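Local coordinates for protein DNA gyrase, B subunit, truncated (Myxococcus xanthus, PDB 3CWV) that probably binds ATP and takes part in the ATP-dependent breakage, passage and rejoining of double-stranded DNA, at residues 76-81 with 100-105; 81-86 with 130-135. One frame throughout, in Å; residues are numbered along the deposited sequence.

Interaction 1: residues 76-81 with 100-105; sequences ENLVRV and SMLVVS
Val-81, near the end of helix 75-82, meets Leu-102 in the first turn of helix 102-107, and the two side chains cross at about a right angle. In Leu-102, CB points at the facing helix and CG lies opposite the backbone N about the first bond (chi1 175°), which carries the branch outward. Of its terminal methyls, CD2 is the one that makes the contact, with Val-81 CG1 at 3.6 Å and, more loosely, with Leu-78 CD1 at 4.3 Å. Leu-78 sits one turn earlier than Val-81, so the CD2 methyl is met by two side chains from the same face of the helix.

Val-103 packs against backbone instead: its CB is 3.9 Å from Val-81 O, a van der Waals approach to a carbonyl near the helix end. All four residues are buried. On the side of 100-105, the chain enters its helix through an ST turn, in which Ser-100 OG accepts from Leu-102 N at 2.9 Å; this helps to hold the backbone from which the leucine projects. Leu-38 of helix 28-47 also touches Leu-102, and Val-114 and Ile-116 of strand 109-118 touch Leu-78. The arrangement is an apolar helix-helix contact in the layered alpha/beta, GHKL-type ATPase fold expected of a GyrB N-terminal region.

Interaction 2: residues 81-86 with 130-135; sequences VATGAG and GHPQGE
An unusually short carbon-carbon approach marks this contact: Thr-83 CG2 lies 3.4 Å from Pro-132 CG, tighter than normal van der Waals packing. The same methyl is 3.7 Å from Pro-132 CD, so it meets the CG-CD side of the pyrrolidine ring, and the two side chains cross at about a right angle. The threonine is turned for this by its first torsion: chi1 of 57° sets OG1 between the backbone N and the carbonyl carbon, where it forms a weak hydrogen bond with Arg-80 O, and leaves CG2 opposite the carbonyl carbon, directed at the proline. Ala-82 adds a looser apolar touch, its CB being 4.5 Å from Pro-132 CG. Tyr-112, from strand 109-118 two strands further into the same sheet, touches both Ala-82 and Pro-132.

The polar link is indirect. A water donates to Ala-82 O at 2.8 Å and to Gly-130 O at 2.6 Å, bridging two carbonyls that point towards each other. Gly-84, with its positive phi, is the C-prime residue of a Schellman motif that ends helix 75-82; Gly-84 N binds Val-81 O and Ala-85 N bonds to Arg-80 O, and the chain turns away just after the threonine. Across the contact, Gln-133 NE2 donates to His-131 O at 3.0 Å from above the carbonyl plane, bracing the backbone on both sides of Pro-132.

The chemistry is therefore that of a small, partly buried apolar patch with one water beside it, and no charged group enters the direct contact. Because the water donates one hydrogen bond to each carbonyl, the two segments are joined polarly only through solvent, and their direct fit depends on the shape of methyl and ring carbons.

After helix 28-47 and strands 53-58 and 64-70 the chain reaches helix 75-82. Val-81 belongs to a segment of each interaction but touches 100-105 and not 130-135; Ala-82 and Thr-83, next along the chain, meet 130-135. A mostly irregular excursion returns at 100-105, where interaction 1 closes a loop with 18 residues between its segments. The chain then passes through strands 109-118 and 121-128 before 130-135 comes back to the helix end, and interaction 2 closes the longer loop. The two loops cross, since their segments alternate along the chain. With centres about 6 Å apart, the contacts tie helix 75-82 to helix 102-107 and to the outermost strand 131-139 of the eight-stranded sheet.

Interaction 1: residues 76-81 with 100-105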
loop_
_atom_site.group_PDB
_atom_site.type_symbol
_atom_site.label_atom_id
_atom_site.label_comp_id
_atom_site.label_asym_id
_atom_site.label_seq_id
_atom_site.Cartn_x
_atom_site.Cartn_y
_atom_site.Cartn_z
ATOM N N GLU A 76 -8.585 20.070 12.978
ATOM C CA GLU A 76 -7.838 21.165 12.350
ATOM C C GLU A 76 -6.937 20.662 11.223
ATOM O O GLU A 76 -6.818 21.301 10.177
ATOM C CB GLU A 76 -6.952 21.886 13.362
ATOM C CG GLU A 76 -6.598 23.255 12.833
ATOM C CD GLU A 76 -5.260 23.761 13.304
ATOM O OE1 GLU A 76 -4.855 23.414 14.447
ATOM O OE2 GLU A 76 -4.634 24.530 12.528
ATOM N N ASN A 77 -6.288 19.530 11.487
ATOM C CA ASN A 77 -5.515 18.744 10.495
ATOM C C ASN A 77 -6.349 18.500 9.227
ATOM O O ASN A 77 -5.923 18.892 8.143
ATOM C CB ASN A 77 -5.016 17.458 11.204
ATOM C CG ASN A 77 -4.556 16.307 10.266
ATOM O OD1 ASN A 77 -4.437 16.431 9.039
ATOM N ND2 ASN A 77 -4.278 15.158 10.900
ATOM N N LEU A 78 -7.554 17.947 9.381
ATOM C CA LEU A 78 -8.421 17.634 8.229
ATOM C C LEU A 78 -8.863 18.871 7.470
ATOM O O LEU A 78 -8.835 18.871 6.239
ATOM C CB LEU A 78 -9.645 16.792 8.638
ATOM C CG LEU A 78 -9.516 15.274 8.433
ATOM C CD1 LEU A 78 -9.443 14.945 6.891
ATOM C CD2 LEU A 78 -8.279 14.730 9.132
ATOM N N VAL A 79 -9.262 19.931 8.184
ATOM C CA VAL A 79 -9.678 21.163 7.494
ATOM C C VAL A 79 -8.526 21.725 6.647
ATOM O O VAL A 79 -8.738 22.106 5.484
ATOM C CB VAL A 79 -10.234 22.229 8.438
ATOM C CG1 VAL A 79 -10.476 23.560 7.676
ATOM C CG2 VAL A 79 -11.568 21.733 9.067
ATOM N N ARG A 80 -7.312 21.752 7.208
ATOM C CA ARG A 80 -6.150 22.250 6.469
ATOM C C ARG A 80 -5.837 21.411 5.218
ATOM O O ARG A 80 -5.672 21.960 4.125
ATOM C CB ARG A 80 -4.907 22.334 7.380
ATOM C CG ARG A 80 -5.004 23.406 8.480
ATOM C CD ARG A 80 -3.660 23.510 9.249
ATOM N NE ARG A 80 -2.616 24.145 8.427
ATOM C CZ ARG A 80 -1.304 23.931 8.549
ATOM N NH1 ARG A 80 -0.825 23.084 9.464
ATOM N NH2 ARG A 80 -0.467 24.564 7.736
ATOM N N VAL A 81 -5.736 20.091 5.387
ATOM C CA VAL A 81 -5.415 19.222 4.259
ATOM C C VAL A 81 -6.514 19.250 3.203
ATOM O O VAL A 81 -6.220 19.148 2.019
ATOM C CB VAL A 81 -5.073 17.783 4.695
ATOM C CG1 VAL A 81 -4.955 16.875 3.498
ATOM C CG2 VAL A 81 -3.752 17.769 5.515
ATOM N N SER A 100 -0.155 13.772 0.891
ATOM C CA SER A 100 -0.834 12.649 0.277
ATOM C C SER A 100 -1.574 13.228 -0.910
ATOM O O SER A 100 -1.503 14.408 -1.143
ATOM C CB SER A 100 -1.829 12.004 1.245
ATOM O OG SER A 100 -2.991 12.829 1.409
ATOM N N MET A 101 -2.304 12.383 -1.636
ATOM C CA MET A 101 -3.163 12.825 -2.706
ATOM C C MET A 101 -4.608 12.922 -2.207
ATOM O O MET A 101 -5.551 12.965 -3.001
ATOM C CB MET A 101 -3.087 11.838 -3.895
ATOM C CG MET A 101 -1.651 11.639 -4.474
ATOM S SD MET A 101 -1.132 13.136 -5.319
ATOM C CE MET A 101 -2.041 12.993 -6.859
ATOM N N LEU A 102 -4.812 12.964 -0.887
ATOM C CA LEU A 102 -6.165 13.215 -0.384
ATOM C C LEU A 102 -6.935 14.376 -1.034
ATOM O O LEU A 102 -8.136 14.241 -1.330
ATOM C CB LEU A 102 -6.158 13.393 1.171
ATOM C CG LEU A 102 -7.468 13.788 1.848
ATOM C CD1 LEU A 102 -8.550 12.709 1.654
ATOM C CD2 LEU A 102 -7.205 14.103 3.370
ATOM N N VAL A 103 -6.292 15.532 -1.205
ATOM C CA VAL A 103 -6.992 16.690 -1.720
ATOM C C VAL A 103 -7.488 16.440 -3.160
ATOM O O VAL A 103 -8.458 17.038 -3.570
ATOM C CB VAL A 103 -6.139 17.971 -1.702
ATOM C CG1 VAL A 103 -4.982 17.931 -2.719
ATOM C CG2 VAL A 103 -7.036 19.233 -1.998
ATOM N N VAL A 104 -6.828 15.544 -3.886
ATOM C CA VAL A 104 -7.315 15.206 -5.251
ATOM C C VAL A 104 -8.647 14.469 -5.179
ATOM O O VAL A 104 -9.563 14.787 -5.913
ATOM C CB VAL A 104 -6.280 14.403 -6.020
ATOM C CG1 VAL A 104 -6.788 14.057 -7.472
ATOM C CG2 VAL A 104 -5.006 15.204 -6.105
ATOM N N SER A 105 -8.753 13.479 -4.297
ATOM C CA SER A 105 -10.004 12.738 -4.152
ATOM C C SER A 105 -11.121 13.671 -3.742
ATOM O O SER A 105 -12.232 13.585 -4.259
ATOM C CB SER A 105 -9.869 11.586 -3.168
ATOM O OG SER A 105 -8.879 10.689 -3.621
#

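Interaction 2: residues 81-86 with 130-135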
loop_
_atom_site.group_PDB
_atom_site.type_symbol
_atom_site.label_atom_id
_atom_site.label_comp_id
_atom_site.label_asym_id
_atom_site.label_seq_id
_atom_site.Cartn_x
_atom_site.Cartn_y
_atom_site.Cartn_z
ATOM N N VAL A 81 -5.736 20.091 5.387
ATOM C CA VAL A 81 -5.415 19.222 4.259
ATOM C C VAL A 81 -6.514 19.250 3.203
ATOM O O VAL A 81 -6.220 19.148 2.019
ATOM C CB VAL A 81 -5.073 17.783 4.695
ATOM C CG1 VAL A 81 -4.955 16.875 3.498
ATOM C CG2 VAL A 81 -3.752 17.769 5.515
ATOM N N ALA A 82 -7.765 19.446 3.621
ATOM C CA ALA A 82 -8.874 19.523 2.677
ATOM C C ALA A 82 -8.753 20.668 1.661
ATOM O O ALA A 82 -9.305 20.573 0.578
ATOM C CB ALA A 82 -10.221 19.607 3.423
ATOM N N THR A 83 -8.072 21.763 2.007
ATOM C CA THR A 83 -7.829 22.807 0.984
ATOM C C THR A 83 -6.426 22.807 0.363
ATOM O O THR A 83 -6.038 23.755 -0.324
ATOM C CB THR A 83 -8.156 24.192 1.463
ATOM O OG1 THR A 83 -7.403 24.477 2.643
ATOM C CG2 THR A 83 -9.639 24.301 1.768
ATOM N N GLY A 84 -5.671 21.748 0.595
ATOM C CA GLY A 84 -4.392 21.634 -0.068
ATOM C C GLY A 84 -3.157 21.741 0.777
ATOM O O GLY A 84 -2.039 21.615 0.269
ATOM N N ALA A 85 -3.308 21.947 2.087
ATOM C CA ALA A 85 -2.102 22.004 2.917
ATOM C C ALA A 85 -1.254 20.728 2.811
ATOM O O ALA A 85 -1.765 19.607 2.930
ATOM C CB ALA A 85 -2.480 22.300 4.418
ATOM N N GLY A 86 0.057 20.888 2.590
ATOM C CA GLY A 86 0.970 19.762 2.549
ATOM C C GLY A 86 1.049 19.044 1.203
ATOM O O GLY A 86 1.884 18.166 1.003
ATOM N N GLY A 130 -15.880 20.001 -4.554
ATOM C CA GLY A 130 -14.484 19.875 -4.253
ATOM C C GLY A 130 -14.008 20.686 -3.086
ATOM O O GLY A 130 -12.854 20.546 -2.697
ATOM N N HIS A 131 -14.882 21.552 -2.554
ATOM C CA HIS A 131 -14.495 22.565 -1.564
ATOM C C HIS A 131 -15.165 22.351 -0.214
ATOM O O HIS A 131 -16.347 22.130 -0.166
ATOM C CB HIS A 131 -14.950 23.975 -2.018
ATOM C CG HIS A 131 -14.213 24.485 -3.210
ATOM N ND1 HIS A 131 -12.989 25.098 -3.109
ATOM C CD2 HIS A 131 -14.511 24.439 -4.530
ATOM C CE1 HIS A 131 -12.559 25.418 -4.320
ATOM N NE2 HIS A 131 -13.458 25.014 -5.200
ATOM N N PRO A 132 -14.425 22.538 0.878
ATOM C CA PRO A 132 -15.104 22.433 2.177
ATOM C C PRO A 132 -16.087 23.583 2.354
ATOM O O PRO A 132 -15.831 24.709 1.924
ATOM C CB PRO A 132 -13.964 22.537 3.212
ATOM C CG PRO A 132 -12.805 23.148 2.492
ATOM C CD PRO A 132 -13.001 22.911 0.991
ATOM N N GLN A 133 -17.221 23.280 2.955
ATOM C CA GLN A 133 -18.177 24.304 3.321
ATOM C C GLN A 133 -17.829 24.866 4.700
ATOM O O GLN A 133 -18.139 24.262 5.728
ATOM C CB GLN A 133 -19.562 23.705 3.268
ATOM C CG GLN A 133 -19.868 23.152 1.878
ATOM C CD GLN A 133 -19.674 24.224 0.814
ATOM O OE1 GLN A 133 -20.471 25.155 0.722
ATOM N NE2 GLN A 133 -18.585 24.126 0.039
ATOM N N GLY A 134 -17.124 25.994 4.705
ATOM C CA GLY A 134 -16.682 26.635 5.956
ATOM C C GLY A 134 -15.670 25.757 6.668
ATOM O O GLY A 134 -14.894 25.063 6.025
ATOM N N GLU A 135 -15.686 25.757 7.998
ATOM C CA GLU A 135 -14.778 24.912 8.746
ATOM C C GLU A 135 -15.515 23.773 9.513
ATOM O O GLU A 135 -14.938 23.146 10.389
ATOM C CB GLU A 135 -13.933 25.764 9.696
ATOM C CG GLU A 135 -14.770 26.502 10.742
ATOM C CD GLU A 135 -13.924 27.371 11.635
ATOM O OE1 GLU A 135 -12.824 26.937 12.020
ATOM O OE2 GLU A 135 -14.362 28.493 11.944
HETATM O O HOH W 1 -11.843 20.003 -0.360
#